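Local coordinates for restriction endonuclease (PDB 4F0Q), which cleaves DNA containing methylated cytosine, working as a tetrameric modification-dependent restriction endonuclease, at residues 191-196 with 421-426; 291-294 with 299-302; 304-309 with 438-443. One frame throughout, in Å; residues are numbered along the deposited sequence.

Three contacts show how a modular nuclease is joined across and within its parts. Interaction 1 binds the end of strand 175-193, in the N-terminal part, to helix 411-425 of the nuclease part. Interactions 2 and 3 share helix 297-314 and follow one another along the chain; their centres are 10 Å apart, and Leu-302 packs against Glu-440 and Tyr-441. Interaction 1 is centred about 22 Å from interaction 2 and 20 Å from interaction 3, yet Met-421 and Tyr-426 reach Arg-306 of the latter. Its two segments enclose interaction 2 in sequence and alternate with those of interaction 3. Helices 297-314, 411-425 and 430-440 thus touch one another, and interactions 1 and 3 both adjoin a second subunit.

Interaction 1 of 3, residues 191-196 with 421-426; sequences VQRDPE and MVQANY
Arg-193 and Gln-423 carry the polar side of this contact, in which the last residue of strand 175-193 reaches over to helix 411-425. NH1 of Arg-193 donates to OE1 of Gln-423 in a hydrogen bond with an N-H...O angle of 141°; the refined length of 2.5 Å between NH1 and OE1 is very short, and its exact value is doubtful. The oxygen lies at the edge of the guanidinium, near its plane, while the guanidinium and amide planes are turned 40° apart. The meeting depends on two different chain shapes. Arg-193 is extended from CG to NE, whereas Gln-423 folds at chi2 (-69°), which swings its amide back across the arginine at about a right angle.

Packing accompanies the bond. CD of Arg-193 lies 3.3 Å from OE1 of Gln-423 and also 3.3 Å from its backbone O, so one methylene is set against both oxygens of the same residue. Farther along, CB of Pro-195 approaches NE2 of Gln-423 at 4.0 Å, a loose touch at the margin of the patch.

Each partner carries a local side-chain hydrogen bond. N of Glu-196 donates to OD1 of Asp-194 (3.1 Å), which makes an Asx turn just beyond the strand. Near the helix end, ND2 of Asn-425 donates to O of Met-421 (2.8 Å), in the carbonyl plane on a lone pair, while OD1 of Asn-425 accepts from the backbone N of Arg-253 of a second subunit. Trp-101 packs beside both Gln-192 and Gln-423. The whole is a small surface contact between a probably PUA-like N-terminal region and the PD-(D/E)XK nuclease part.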
loop_
_atom_site.group_PDB
_atom_site.type_symbol
_atom_site.label_atom_id
_atom_site.label_comp_id
_atom_site.label_asym_id
_atom_site.label_seq_id
_atom_site.Cartn_x
_atom_site.Cartn_y
_atom_site.Cartn_z
ATOM N N VAL A 191 2.553 28.848 0.717
ATOM C CA VAL A 191 3.469 29.966 0.532
ATOM C C VAL A 191 4.233 29.793 -0.773
ATOM O O VAL A 191 4.858 28.759 -1.007
ATOM C CB VAL A 191 4.458 30.109 1.705
ATOM C CG1 VAL A 191 5.465 31.211 1.417
ATOM C CG2 VAL A 191 3.710 30.397 2.997
ATOM N N GLN A 192 4.169 30.809 -1.627
ATOM C CA GLN A 192 4.802 30.750 -2.935
ATOM C C GLN A 192 5.936 31.759 -3.045
ATOM O O GLN A 192 6.051 32.674 -2.231
ATOM C CB GLN A 192 3.773 31.009 -4.036
ATOM C CG GLN A 192 2.541 30.131 -3.948
ATOM C CD GLN A 192 1.564 30.388 -5.076
ATOM O OE1 GLN A 192 0.378 30.079 -4.969
ATOM N NE2 GLN A 192 2.060 30.954 -6.169
ATOM N N ARG A 193 6.771 31.580 -4.064
ATOM C CA ARG A 193 7.884 32.484 -4.319
ATOM C C ARG A 193 7.948 32.842 -5.800
ATOM O O ARG A 193 7.872 31.965 -6.660
ATOM C CB ARG A 193 9.203 31.844 -3.879
ATOM C CG ARG A 193 10.416 32.742 -4.056
ATOM C CD ARG A 193 11.703 32.032 -3.669
ATOM N NE ARG A 193 12.866 32.901 -3.820
ATOM C CZ ARG A 193 13.551 33.043 -4.951
ATOM N NH1 ARG A 193 13.191 32.371 -6.036
ATOM N NH2 ARG A 193 14.597 33.859 -4.998
ATOM N N ASP A 194 8.076 34.132 -6.092
ATOM C CA ASP A 194 8.245 34.592 -7.463
ATOM C C ASP A 194 9.717 34.462 -7.839
ATOM O O ASP A 194 10.563 35.164 -7.288
ATOM C CB ASP A 194 7.788 36.048 -7.599
ATOM C CG ASP A 194 7.603 36.478 -9.047
ATOM O OD1 ASP A 194 8.252 35.898 -9.942
ATOM O OD2 ASP A 194 6.803 37.404 -9.289
ATOM N N PRO A 195 10.026 33.560 -8.782
ATOM C CA PRO A 195 11.414 33.280 -9.168
ATOM C C PRO A 195 12.103 34.462 -9.852
ATOM O O PRO A 195 13.332 34.501 -9.901
ATOM C CB PRO A 195 11.275 32.111 -10.147
ATOM C CG PRO A 195 9.900 32.248 -10.699
ATOM C CD PRO A 195 9.065 32.764 -9.566
ATOM N N GLU A 196 11.325 35.408 -10.368
ATOM C CA GLU A 196 11.894 36.546 -11.082
ATOM C C GLU A 196 12.199 37.724 -10.157
ATOM O O GLU A 196 13.236 38.374 -10.293
ATOM C CB GLU A 196 10.971 36.989 -12.222
ATOM C CG GLU A 196 11.562 38.073 -13.115
ATOM C CD GLU A 196 12.825 37.623 -13.827
ATOM O OE1 GLU A 196 12.936 36.420 -14.145
ATOM O OE2 GLU A 196 13.710 38.473 -14.067
ATOM N N MET A 421 10.811 22.279 -4.483
ATOM C CA MET A 421 11.500 22.166 -3.200
ATOM C C MET A 421 12.483 23.310 -2.991
ATOM O O MET A 421 12.496 23.958 -1.942
ATOM C CB MET A 421 12.258 20.838 -3.121
ATOM C CG MET A 421 11.374 19.603 -3.064
ATOM S SD MET A 421 12.282 18.085 -3.430
ATOM C CE MET A 421 13.575 18.142 -2.192
ATOM N N VAL A 422 13.307 23.548 -4.004
ATOM C CA VAL A 422 14.333 24.578 -3.945
ATOM C C VAL A 422 13.727 25.975 -3.834
ATOM O O VAL A 422 14.181 26.795 -3.033
ATOM C CB VAL A 422 15.269 24.487 -5.168
ATOM C CG1 VAL A 422 16.081 25.749 -5.321
ATOM C CG2 VAL A 422 16.181 23.278 -5.039
ATOM N N GLN A 423 12.692 26.241 -4.624
ATOM C CA GLN A 423 12.027 27.540 -4.579
ATOM C C GLN A 423 11.300 27.780 -3.255
ATOM O O GLN A 423 11.218 28.914 -2.783
ATOM C CB GLN A 423 11.053 27.690 -5.751
ATOM C CG GLN A 423 11.728 27.957 -7.086
ATOM C CD GLN A 423 12.372 29.331 -7.151
ATOM O OE1 GLN A 423 11.943 30.263 -6.471
ATOM N NE2 GLN A 423 13.407 29.459 -7.970
ATOM N N ALA A 424 10.784 26.712 -2.657
ATOM C CA ALA A 424 9.980 26.839 -1.445
ATOM C C ALA A 424 10.787 26.707 -0.155
ATOM O O ALA A 424 10.273 26.979 0.930
ATOM C CB ALA A 424 8.836 25.831 -1.460
ATOM N N ASN A 425 12.046 26.292 -0.264
ATOM C CA ASN A 425 12.858 26.064 0.931
ATOM C C ASN A 425 14.195 26.802 0.977
ATOM O O ASN A 425 14.656 27.188 2.051
ATOM C CB ASN A 425 13.087 24.567 1.147
ATOM C CG ASN A 425 11.800 23.814 1.399
ATOM O OD1 ASN A 425 11.227 23.892 2.485
ATOM N ND2 ASN A 425 11.338 23.077 0.396
ATOM N N TYR A 426 14.815 27.000 -0.182
ATOM C CA TYR A 426 16.166 27.552 -0.223
ATOM C C TYR A 426 16.286 28.812 -1.073
ATOM O O TYR A 426 17.344 29.088 -1.638
ATOM C CB TYR A 426 17.154 26.490 -0.707
ATOM C CG TYR A 426 17.088 25.211 0.091
ATOM C CD1 TYR A 426 17.507 25.176 1.415
ATOM C CD2 TYR A 426 16.603 24.038 -0.475
ATOM C CE1 TYR A 426 17.447 24.010 2.152
ATOM C CE2 TYR A 426 16.540 22.866 0.256
ATOM C CZ TYR A 426 16.964 22.859 1.569
ATOM O OH TYR A 426 16.904 21.696 2.301
#

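Interaction 2 of 3, residues 291-294 with 299-302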
loop_
_atom_site.group_PDB
_atom_site.type_symbol
_atom_site.label_atom_id
_atom_site.label_comp_id
_atom_site.label_asym_id
_atom_site.label_seq_id
_atom_site.Cartn_x
_atom_site.Cartn_y
_atom_site.Cartn_z
ATOM N N LYS A 291 24.288 16.195 -14.611
ATOM C CA LYS A 291 25.706 16.538 -14.657
ATOM C C LYS A 291 26.332 16.570 -13.265
ATOM O O LYS A 291 27.516 16.275 -13.102
ATOM C CB LYS A 291 25.913 17.881 -15.361
ATOM C CG LYS A 291 25.564 17.862 -16.839
ATOM C CD LYS A 291 25.622 19.257 -17.440
ATOM C CE LYS A 291 25.186 19.248 -18.896
ATOM N NZ LYS A 291 25.168 20.618 -19.477
ATOM N N PHE A 292 25.533 16.927 -12.264
ATOM C CA PHE A 292 26.019 16.991 -10.890
ATOM C C PHE A 292 26.130 15.603 -10.270
ATOM O O PHE A 292 27.171 15.238 -9.724
ATOM C CB PHE A 292 25.104 17.873 -10.037
ATOM C CG PHE A 292 25.611 18.101 -8.642
ATOM C CD1 PHE A 292 26.590 19.050 -8.394
ATOM C CD2 PHE A 292 25.107 17.373 -7.577
ATOM C CE1 PHE A 292 27.059 19.264 -7.113
ATOM C CE2 PHE A 292 25.571 17.584 -6.294
ATOM C CZ PHE A 292 26.548 18.531 -6.062
ATOM N N TYR A 293 25.051 14.831 -10.363
ATOM C CA TYR A 293 24.990 13.519 -9.730
ATOM C C TYR A 293 25.458 12.391 -10.642
ATOM O O TYR A 293 25.175 11.222 -10.385
ATOM C CB TYR A 293 23.572 13.230 -9.237
ATOM C CG TYR A 293 23.127 14.120 -8.102
ATOM C CD1 TYR A 293 23.581 13.906 -6.807
ATOM C CD2 TYR A 293 22.248 15.170 -8.322
ATOM C CE1 TYR A 293 23.175 14.715 -5.765
ATOM C CE2 TYR A 293 21.839 15.984 -7.288
ATOM C CZ TYR A 293 22.301 15.752 -6.012
ATOM O OH TYR A 293 21.887 16.565 -4.983
ATOM N N ASP A 294 26.173 12.744 -11.705
ATOM C CA ASP A 294 26.718 11.746 -12.616
ATOM C C ASP A 294 27.792 10.929 -11.908
ATOM O O ASP A 294 27.952 9.736 -12.164
ATOM C CB ASP A 294 27.299 12.414 -13.862
ATOM C CG ASP A 294 27.650 11.417 -14.945
ATOM O OD1 ASP A 294 27.049 10.323 -14.962
ATOM O OD2 ASP A 294 28.524 11.727 -15.781
ATOM N N ALA A 299 24.551 10.540 -2.937
ATOM C CA ALA A 299 24.003 11.875 -2.744
ATOM C C ALA A 299 22.712 11.979 -3.545
ATOM O O ALA A 299 21.722 12.567 -3.094
ATOM C CB ALA A 299 24.999 12.930 -3.193
ATOM N N PHE A 300 22.729 11.389 -4.736
ATOM C CA PHE A 300 21.536 11.313 -5.565
ATOM C C PHE A 300 20.506 10.400 -4.919
ATOM O O PHE A 300 19.309 10.574 -5.122
ATOM C CB PHE A 300 21.872 10.818 -6.972
ATOM C CG PHE A 300 20.680 10.736 -7.882
ATOM C CD1 PHE A 300 20.153 11.881 -8.457
ATOM C CD2 PHE A 300 20.083 9.516 -8.158
ATOM C CE1 PHE A 300 19.052 11.811 -9.293
ATOM C CE2 PHE A 300 18.983 9.440 -8.992
ATOM C CZ PHE A 300 18.468 10.589 -9.561
ATOM N N GLU A 301 20.973 9.425 -4.144
ATOM C CA GLU A 301 20.064 8.573 -3.384
ATOM C C GLU A 301 19.340 9.372 -2.297
ATOM O O GLU A 301 18.131 9.220 -2.102
ATOM C CB GLU A 301 20.809 7.379 -2.777
ATOM C CG GLU A 301 21.344 6.397 -3.808
ATOM C CD GLU A 301 22.132 5.261 -3.184
ATOM O OE1 GLU A 301 22.439 5.339 -1.977
ATOM O OE2 GLU A 301 22.443 4.287 -3.903
ATOM N N LEU A 302 20.081 10.228 -1.599
ATOM C CA LEU A 302 19.491 11.092 -0.575
ATOM C C LEU A 302 18.495 12.073 -1.194
ATOM O O LEU A 302 17.364 12.239 -0.701
ATOM C CB LEU A 302 20.584 11.857 0.175
ATOM C CG LEU A 302 20.112 12.762 1.315
ATOM C CD1 LEU A 302 19.370 11.954 2.369
ATOM C CD2 LEU A 302 21.283 13.506 1.935
#
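With chi1 at -67°, Tyr-293 sets its ring anti to its own carbonyl carbon, while Phe-300, at chi1 -179°, sends its ring out beside its carbonyl; the two aromatic side chains meet where one helix ends and the next has just begun. Their planes lie at 58° and their centroids 5.6 Å apart, an oblique pairing. The closest side-chain touch runs from CD1 of Tyr-293 to CB of Phe-300 (3.5 Å), and CG of Tyr-293 sits at the edge of the phenylalanine ring. Ala-299 adds a methyl group: its CB lies in the plane of the tyrosine ring, at the edge, 3.6 Å from CE1 of Tyr-293. One face of that ring is covered by CD2 of Phe-292, 3.4 Å above its centre, so the ring is confined both over a face and along an edge. Its buried hydroxyl is hydrogen-bonded to Thr-437. The cluster thus closes the short turn between helices 281-292 and 297-314, with helix 430-440 packing on Tyr-293 through Leu-434, and with the Phe-300 side chain, about 7 Å from the bound magnesium ion, resting on Cys-358 just beyond strand 347-357.

Interaction 3 of 3, residues 304-309 with 438-443; sequences ASRVAA and VDEYGA
Arg-306 and Glu-440 bridge two well-separated backbones, their CA atoms being 11.8 Å apart, with Arg-306 set in the regular helix 297-314 and Glu-440 on segment 438-443. Arg-306 is extended from CG to NE, and Glu-440, with CG anti to its carbonyl carbon (chi1 -56°), is extended beyond CG; together the two long side chains span the gap between the backbones, crossing at about a right angle. They form a salt bridge between NH2 of Arg-306 and OE1 of Glu-440, at 3.1 Å. OE1 lies in the guanidinium plane, at its edge, but the carboxylate is rotated by 70° against that plane. The pairing is therefore one-sided: OE2 of Glu-440 stands 4.7 Å from NH2 of Arg-306, and the two-pronged geometry of a bidentate pair is not reached.

A water molecule also links the two atoms. It accepts from NH2 of Arg-306 at 2.5 Å and donates to OE1 of Glu-440 at 2.6 Å; both lengths are short and their exact values doubtful.

In the PD-(D/E)XK fold, helices pack against a central mixed sheet, and here the other flank of helix 297-314 does so, Ala-304 and Ala-308 lying on Phe-335 of strand 335-342. The salt bridge ties this helix to helix 430-440.

NH1 of Arg-306 is hydrogen-bonded to OG of Ser-436 of that same helix, which gives Arg-306 a second hold on it and probably steadies the orientation of its planar group. Leu-254 of a second subunit packs on Arg-306, and OE2 of Glu-440 makes a long, weak ion pair with Arg-250 of that subunit.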
loop_
_atom_site.group_PDB
_atom_site.type_symbol
_atom_site.label_atom_id
_atom_site.label_comp_id
_atom_site.label_asym_id
_atom_site.label_seq_id
_atom_site.Cartn_x
_atom_site.Cartn_y
_atom_site.Cartn_z
ATOM N N ALA A 304 16.929 11.666 -3.904
ATOM C CA ALA A 304 15.793 10.875 -4.358
ATOM C C ALA A 304 14.868 10.524 -3.201
ATOM O O ALA A 304 13.658 10.425 -3.383
ATOM C CB ALA A 304 16.264 9.616 -5.057
ATOM N N SER A 305 15.439 10.326 -2.017
ATOM C CA SER A 305 14.628 10.070 -0.830
ATOM C C SER A 305 13.792 11.301 -0.484
ATOM O O SER A 305 12.586 11.197 -0.221
ATOM C CB SER A 305 15.504 9.665 0.357
ATOM O OG SER A 305 16.386 10.710 0.725
ATOM N N ARG A 306 14.432 12.468 -0.497
ATOM C CA ARG A 306 13.718 13.713 -0.213
ATOM C C ARG A 306 12.628 14.002 -1.247
ATOM O O ARG A 306 11.508 14.390 -0.897
ATOM C CB ARG A 306 14.695 14.888 -0.122
ATOM C CG ARG A 306 15.643 14.805 1.064
ATOM C CD ARG A 306 16.504 16.049 1.174
ATOM N NE ARG A 306 17.396 15.992 2.329
ATOM C CZ ARG A 306 18.249 16.955 2.665
ATOM N NH1 ARG A 306 18.327 18.058 1.932
ATOM N NH2 ARG A 306 19.022 16.815 3.732
ATOM N N VAL A 307 12.965 13.803 -2.517
ATOM C CA VAL A 307 12.032 14.011 -3.619
ATOM C C VAL A 307 10.849 13.055 -3.519
ATOM O O VAL A 307 9.707 13.445 -3.750
ATOM C CB VAL A 307 12.729 13.845 -4.989
ATOM C CG1 VAL A 307 11.706 13.726 -6.112
ATOM C CG2 VAL A 307 13.672 15.006 -5.246
ATOM N N ALA A 308 11.129 11.805 -3.164
ATOM C CA ALA A 308 10.079 10.815 -2.964
ATOM C C ALA A 308 9.155 11.256 -1.838
ATOM O O ALA A 308 7.930 11.203 -1.973
ATOM C CB ALA A 308 10.680 9.454 -2.657
ATOM N N ALA A 309 9.751 11.699 -0.733
ATOM C CA ALA A 309 8.982 12.210 0.398
ATOM C C ALA A 309 8.058 13.350 -0.027
ATOM O O ALA A 309 6.880 13.385 0.345
ATOM C CB ALA A 309 9.915 12.672 1.506
ATOM N N VAL A 438 25.079 16.250 -0.809
ATOM C CA VAL A 438 26.468 15.797 -0.824
ATOM C C VAL A 438 27.037 15.686 0.591
ATOM O O VAL A 438 27.766 14.745 0.908
ATOM C CB VAL A 438 27.359 16.734 -1.670
ATOM C CG1 VAL A 438 28.829 16.372 -1.518
ATOM C CG2 VAL A 438 26.948 16.673 -3.126
ATOM N N ASP A 439 26.685 16.642 1.443
ATOM C CA ASP A 439 27.249 16.707 2.788
ATOM C C ASP A 439 26.552 15.798 3.799
ATOM O O ASP A 439 27.138 15.447 4.824
ATOM C CB ASP A 439 27.232 18.147 3.307
ATOM C CG ASP A 439 28.116 19.070 2.496
ATOM O OD1 ASP A 439 29.170 18.612 2.010
ATOM O OD2 ASP A 439 27.754 20.256 2.343
ATOM N N GLU A 440 25.310 15.417 3.522
ATOM C CA GLU A 440 24.521 14.715 4.530
ATOM C C GLU A 440 24.104 13.285 4.177
ATOM O O GLU A 440 23.321 12.676 4.906
ATOM C CB GLU A 440 23.285 15.541 4.900
ATOM C CG GLU A 440 23.603 16.947 5.388
ATOM C CD GLU A 440 22.360 17.732 5.758
ATOM O OE1 GLU A 440 21.265 17.134 5.787
ATOM O OE2 GLU A 440 22.479 18.947 6.020
ATOM N N TYR A 441 24.621 12.738 3.082
ATOM C CA TYR A 441 24.203 11.400 2.664
ATOM C C TYR A 441 24.823 10.285 3.508
ATOM O O TYR A 441 24.213 9.236 3.706
ATOM C CB TYR A 441 24.450 11.166 1.166
ATOM C CG TYR A 441 25.886 10.877 0.781
ATOM C CD1 TYR A 441 26.382 9.578 0.786
ATOM C CD2 TYR A 441 26.738 11.899 0.384
ATOM C CE1 TYR A 441 27.690 9.309 0.427
ATOM C CE2 TYR A 441 28.048 11.640 0.021
ATOM C CZ TYR A 441 28.517 10.343 0.044
ATOM O OH TYR A 441 29.818 10.076 -0.315
ATOM N N GLY A 442 26.035 10.518 4.003
ATOM C CA GLY A 442 26.723 9.532 4.816
ATOM C C GLY A 442 26.060 9.304 6.162
ATOM O O GLY A 442 26.006 8.176 6.654
ATOM N N ALA A 443 25.550 10.378 6.756
ATOM C CA ALA A 443 24.918 10.303 8.071
ATOM C C ALA A 443 23.461 9.859 7.983
ATOM O O ALA A 443 22.785 9.713 9.002
ATOM C CB ALA A 443 25.023 11.643 8.785
HETATM O O HOH W 1 20.087 14.947 4.924
#